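Local coordinates for glycerate dehydrogenase (Bacillus sp. 5mfcol3.1, PDB 6P2I), which probably reduces acyclic imino acids asymmetrically to amino acids with NADPH, and is built like the D-isomer-specific 2-hydroxyacid dehydrogenases, at residues His105-Ala108 / Leu109-Ala112; Asn114-Ile117 / Leu118-Asp121. One frame throughout, in Å; residues are numbered along the deposited sequence.

Contact 1. Residues His105-Ala108 / Leu109-Ala112; sequences HVFA and LLFA
L109, L110, F111 and A112 each give their backbone N-H to the carbonyl four residues back, on H105, V106, F107 and A108; the bond from F111 N to F107 O, 2.9 Å long, is nearly straight at 169°. On the side-chain side, H105 and L109 lie one turn apart and meet obliquely. With CG anti to the backbone N (chi1 -158°), the imidazole swings toward the carboxyl end, and its CD2 comes 3.5 Å from L109 CD1. H105 NE2 is hydrogen-bonded to T272 OG1. An alanine in place of L109 would probably leave a gap beside CD2 of the ring and remove its hydrophobic support on that side. F107 and L110 touch more loosely, CD2 to CD2 at 4.3 Å. Farther round, F111 CE2 lies at the edge of the F107 ring, and F111 CD2 is 3.2 Å from F107 O. V106 and L110 suit the buried face over I225 and I195 of the parallel sheet, whereas the small A108 leaves room for F111 of the second subunit. This is i to i+3 and i to i+4 packing along one regular alpha helix, lodged between the Rossmann-type sheet of the nucleotide-binding domain and the dimer partner.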
ATOM      1  N   HIS A 105      -6.629  -2.484   3.631  1.00 16.88           N
ATOM      2  CA  HIS A 105      -5.803  -1.803   4.619  1.00 16.52           C
ATOM      3  C   HIS A 105      -4.585  -2.618   5.000  1.00 15.88           C
ATOM      4  O   HIS A 105      -3.538  -2.045   5.329  1.00 18.14           O
ATOM      5  CB  HIS A 105      -6.630  -1.503   5.873  1.00 15.81           C
ATOM      6  CG  HIS A 105      -6.079  -0.399   6.704  1.00 16.78           C
ATOM      7  ND1 HIS A 105      -6.238   0.931   6.373  1.00 18.86           N
ATOM      8  CD2 HIS A 105      -5.403  -0.417   7.879  1.00 19.12           C
ATOM      9  CE1 HIS A 105      -5.691   1.682   7.313  1.00 19.47           C
ATOM     10  NE2 HIS A 105      -5.170   0.890   8.233  1.00 19.60           N
ATOM     11  N   VAL A 106      -4.699  -3.951   4.998  1.00 16.86           N
ATOM     12  CA  VAL A 106      -3.528  -4.776   5.272  1.00 16.17           C
ATOM     13  C   VAL A 106      -2.414  -4.438   4.286  1.00 18.57           C
ATOM     14  O   VAL A 106      -1.246  -4.285   4.668  1.00 19.09           O
ATOM     15  CB  VAL A 106      -3.890  -6.273   5.198  1.00 16.87           C
ATOM     16  CG1 VAL A 106      -2.633  -7.134   5.193  1.00 20.84           C
ATOM     17  CG2 VAL A 106      -4.811  -6.679   6.359  1.00 19.22           C
ATOM     18  N   PHE A 107      -2.767  -4.299   3.011  1.00 19.66           N
ATOM     19  CA  PHE A 107      -1.759  -3.975   2.008  1.00 17.80           C
ATOM     20  C   PHE A 107      -1.329  -2.520   2.101  1.00 19.62           C
ATOM     21  O   PHE A 107      -0.154  -2.220   1.888  1.00 18.81           O
ATOM     22  CB  PHE A 107      -2.275  -4.340   0.613  1.00 16.69           C
ATOM     23  CG  PHE A 107      -2.297  -5.816   0.385  1.00 19.59           C
ATOM     24  CD1 PHE A 107      -3.379  -6.586   0.799  1.00 22.58           C
ATOM     25  CD2 PHE A 107      -1.202  -6.443  -0.178  1.00 20.67           C
ATOM     26  CE1 PHE A 107      -3.376  -7.949   0.629  1.00 24.10           C
ATOM     27  CE2 PHE A 107      -1.193  -7.819  -0.357  1.00 20.01           C
ATOM     28  CZ  PHE A 107      -2.277  -8.570   0.038  1.00 26.42           C
ATOM     29  N   ALA A 108      -2.239  -1.612   2.465  1.00 18.05           N
ATOM     30  CA  ALA A 108      -1.836  -0.236   2.744  1.00 16.93           C
ATOM     31  C   ALA A 108      -0.756  -0.196   3.817  1.00 17.34           C
ATOM     32  O   ALA A 108       0.281   0.459   3.656  1.00 19.56           O
ATOM     33  CB  ALA A 108      -3.050   0.599   3.174  1.00 18.37           C
ATOM     34  N   LEU A 109      -0.976  -0.909   4.926  1.00 19.70           N
ATOM     35  CA  LEU A 109       0.003  -0.920   6.005  1.00 20.16           C
ATOM     36  C   LEU A 109       1.291  -1.620   5.594  1.00 18.24           C
ATOM     37  O   LEU A 109       2.386  -1.135   5.899  1.00 18.75           O
ATOM     38  CB  LEU A 109      -0.584  -1.610   7.231  1.00 20.72           C
ATOM     39  CG  LEU A 109      -1.658  -0.820   7.959  1.00 22.56           C
ATOM     40  CD1 LEU A 109      -2.315  -1.714   9.023  1.00 21.11           C
ATOM     41  CD2 LEU A 109      -1.071   0.442   8.594  1.00 23.67           C
ATOM     42  N   LEU A 110       1.173  -2.772   4.930  1.00 16.98           N
ATOM     43  CA  LEU A 110       2.346  -3.533   4.514  1.00 19.80           C
ATOM     44  C   LEU A 110       3.252  -2.697   3.622  1.00 18.17           C
ATOM     45  O   LEU A 110       4.465  -2.654   3.824  1.00 19.35           O
ATOM     46  CB  LEU A 110       1.902  -4.812   3.794  1.00 18.43           C
ATOM     47  CG  LEU A 110       2.951  -5.632   3.037  1.00 19.26           C
ATOM     48  CD1 LEU A 110       4.077  -6.092   3.954  1.00 23.25           C
ATOM     49  CD2 LEU A 110       2.283  -6.833   2.366  1.00 21.03           C
ATOM     50  N   PHE A 111       2.665  -2.021   2.636  1.00 18.47           N
ATOM     51  CA  PHE A 111       3.458  -1.182   1.742  1.00 20.89           C
ATOM     52  C   PHE A 111       4.029   0.028   2.478  1.00 19.75           C
ATOM     53  O   PHE A 111       5.174   0.416   2.243  1.00 22.36           O
ATOM     54  CB  PHE A 111       2.599  -0.733   0.557  1.00 21.25           C
ATOM     55  CG  PHE A 111       2.434  -1.778  -0.523  1.00 19.31           C
ATOM     56  CD1 PHE A 111       3.539  -2.463  -1.039  1.00 21.83           C
ATOM     57  CD2 PHE A 111       1.172  -2.068  -1.030  1.00 19.63           C
ATOM     58  CE1 PHE A 111       3.370  -3.431  -2.037  1.00 20.57           C
ATOM     59  CE2 PHE A 111       0.996  -3.020  -2.005  1.00 21.10           C
ATOM     60  CZ  PHE A 111       2.100  -3.696  -2.526  1.00 21.30           C
ATOM     61  N   ALA A 112       3.246   0.635   3.384  1.00 18.89           N
ATOM     62  CA  ALA A 112       3.747   1.776   4.145  1.00 18.59           C
ATOM     63  C   ALA A 112       4.959   1.385   4.983  1.00 20.35           C
ATOM     64  O   ALA A 112       5.918   2.156   5.103  1.00 21.42           O
ATOM     65  CB  ALA A 112       2.629   2.338   5.031  1.00 16.44           C
TER

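Contact 2. Residues Asn114-Ile117 / Leu118-Asp121; sequences NRKI and LQAD
K116 and Q119 meet where the chain turns into a new helix: Q119 OE1 lies 3.5 Å from K116 CB, a van der Waals approach to the root of the lysine. Q119 can reach back because its chain bends at chi2 (82°), which folds the amide over the turn instead of sending it outward. The other end of that amide, NE2, makes a weak hydrogen bond to N267 O. The lysine side chain runs extended to CE and bends only at its last torsion, so its aliphatic part crosses the glutamine obliquely while the ammonium end leads away from the turn, fitting a partly exposed position.

K116 has a positive phi (50°), closing the preceding helix in a Schellman motif, and it is also the N-cap residue of the next. Its carbonyl oxygen accepts A120 N at 2.8 Å, nearly along the C=O axis, and A120 CB packs 3.3 Å from the same oxygen; a methyl is small enough for this place, where F135 also touches it. D121 N bonds to I117 O at 2.9 Å. D121 has CG anti to the backbone N (chi1 -178°), which carries its carboxylate away from the turn. There OD2 forms a salt bridge with R125, while OD1 accepts the N-H of L271 of the second subunit. The branched I117 turns CG2 anti to its backbone N, and L118 packs on D121 of the second subunit.

The side chain of R115 leads away from this turn into the dimer interface, where NH2 bonds to A101 O and NH1 to A276 O of that subunit. The junction thus joins helix 99-114 to helix 117-125 and lies against the dimer partner near its strand 269-271.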
ATOM      1  N   ASN A 114       6.948  -1.389   4.291  1.00 20.85           N
ATOM      2  CA  ASN A 114       7.997  -1.895   3.416  1.00 22.13           C
ATOM      3  C   ASN A 114       8.728  -0.762   2.718  1.00 22.33           C
ATOM      4  O   ASN A 114       9.950  -0.812   2.561  1.00 23.37           O
ATOM      5  CB  ASN A 114       7.402  -2.849   2.379  1.00 23.87           C
ATOM      6  CG  ASN A 114       7.812  -4.273   2.615  1.00 43.71           C
ATOM      7  OD1 ASN A 114       8.033  -4.681   3.757  1.00 42.10           O
ATOM      8  ND2 ASN A 114       7.935  -5.045   1.536  1.00 36.39           N
ATOM      9  N   ARG A 115       7.997   0.261   2.293  1.00 19.85           N
ATOM     10  CA  ARG A 115       8.580   1.358   1.535  1.00 20.06           C
ATOM     11  C   ARG A 115       8.972   2.525   2.430  1.00 22.69           C
ATOM     12  O   ARG A 115       9.464   3.539   1.922  1.00 23.56           O
ATOM     13  CB  ARG A 115       7.594   1.831   0.444  1.00 19.28           C
ATOM     14  CG  ARG A 115       7.128   0.759  -0.558  1.00 21.62           C
ATOM     15  CD  ARG A 115       8.338   0.092  -1.159  1.00 21.68           C
ATOM     16  NE  ARG A 115       8.075  -0.935  -2.168  1.00 22.12           N
ATOM     17  CZ  ARG A 115       8.364  -0.805  -3.468  1.00 22.42           C
ATOM     18  NH1 ARG A 115       8.823   0.334  -3.945  1.00 19.46           N
ATOM     19  NH2 ARG A 115       8.175  -1.817  -4.299  1.00 20.25           N
ATOM     20  N   LYS A 116       8.765   2.401   3.748  1.00 18.89           N
ATOM     21  CA  LYS A 116       9.082   3.455   4.713  1.00 19.69           C
ATOM     22  C   LYS A 116       8.486   4.783   4.270  1.00 21.57           C
ATOM     23  O   LYS A 116       9.152   5.820   4.249  1.00 23.65           O
ATOM     24  CB  LYS A 116      10.593   3.570   4.939  1.00 21.62           C
ATOM     25  CG  LYS A 116      11.212   2.347   5.602  1.00 28.06           C
ATOM     26  CD  LYS A 116      12.692   2.565   5.929  1.00 30.79           C
ATOM     27  CE  LYS A 116      13.295   1.331   6.586  1.00 43.34           C
ATOM     28  NZ  LYS A 116      13.384   0.173   5.648  1.00 52.93           N
ATOM     29  N   ILE A 117       7.188   4.736   3.945  1.00 22.28           N
ATOM     30  CA  ILE A 117       6.491   5.900   3.400  1.00 24.64           C
ATOM     31  C   ILE A 117       6.620   7.109   4.323  1.00 21.60           C
ATOM     32  O   ILE A 117       6.783   8.243   3.855  1.00 24.42           O
ATOM     33  CB  ILE A 117       5.016   5.548   3.127  1.00 24.09           C
ATOM     34  CG1 ILE A 117       4.912   4.548   1.965  1.00 22.38           C
ATOM     35  CG2 ILE A 117       4.209   6.805   2.819  1.00 26.14           C
ATOM     36  CD1 ILE A 117       5.285   5.145   0.589  1.00 27.32           C
ATOM     37  N   LEU A 118       6.518   6.904   5.644  1.00 20.95           N
ATOM     38  CA  LEU A 118       6.640   8.031   6.563  1.00 26.58           C
ATOM     39  C   LEU A 118       7.982   8.739   6.393  1.00 27.75           C
ATOM     40  O   LEU A 118       8.039   9.973   6.272  1.00 26.22           O
ATOM     41  CB  LEU A 118       6.460   7.553   8.004  1.00 27.12           C
ATOM     42  CG  LEU A 118       5.103   6.915   8.308  1.00 28.35           C
ATOM     43  CD1 LEU A 118       5.073   6.413   9.744  1.00 25.94           C
ATOM     44  CD2 LEU A 118       3.988   7.924   8.063  1.00 33.00           C
ATOM     45  N   GLN A 119       9.077   7.969   6.383  1.00 25.82           N
ATOM     46  CA  GLN A 119      10.410   8.553   6.254  1.00 25.25           C
ATOM     47  C   GLN A 119      10.659   9.074   4.848  1.00 25.07           C
ATOM     48  O   GLN A 119      11.370  10.073   4.664  1.00 26.40           O
ATOM     49  CB  GLN A 119      11.475   7.518   6.613  1.00 29.75           C
ATOM     50  CG  GLN A 119      11.588   7.178   8.090  1.00 32.83           C
ATOM     51  CD  GLN A 119      10.566   6.148   8.551  1.00 33.18           C
ATOM     52  OE1 GLN A 119       9.872   5.527   7.743  1.00 29.44           O
ATOM     53  NE2 GLN A 119      10.479   5.959   9.862  1.00 46.04           N
ATOM     54  N   ALA A 120      10.090   8.402   3.858  1.00 23.67           N
ATOM     55  CA  ALA A 120      10.292   8.788   2.466  1.00 22.15           C
ATOM     56  C   ALA A 120       9.653  10.134   2.189  1.00 23.64           C
ATOM     57  O   ALA A 120      10.261  11.014   1.565  1.00 24.49           O
ATOM     58  CB  ALA A 120       9.715   7.710   1.547  1.00 21.82           C
ATOM     59  N   ASP A 121       8.423  10.318   2.663  1.00 24.39           N
ATOM     60  CA  ASP A 121       7.772  11.602   2.482  1.00 24.06           C
ATOM     61  C   ASP A 121       8.516  12.696   3.228  1.00 25.67           C
ATOM     62  O   ASP A 121       8.733  13.785   2.686  1.00 27.48           O
ATOM     63  CB  ASP A 121       6.323  11.500   2.948  1.00 22.65           C
ATOM     64  CG  ASP A 121       5.565  12.769   2.747  1.00 27.18           C
ATOM     65  OD1 ASP A 121       4.941  12.903   1.678  1.00 26.63           O
ATOM     66  OD2 ASP A 121       5.586  13.642   3.656  1.00 30.15           O
TER

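How the contacts relate
From the N terminus, contact 1 comes first, wholly within helix 99-114, and contact 2 follows in series, starting at the last residue of that helix; neither nests in nor crosses the other. Contact 1 closes no loop, being about two turns of continuous helix, whereas contact 2 spans the break from which helix 117-125 starts. Their centres are about 12 Å apart, and they touch directly: A112 O and I117 N, 3.1 Å apart, probably form the hydrogen bond between residues five apart that belongs to the Schellman motif ending helix 99-114. Together they lead from the nucleotide-binding sheet out to the dimer interface, where each meets the second subunit, A112 packing on I117 of that copy.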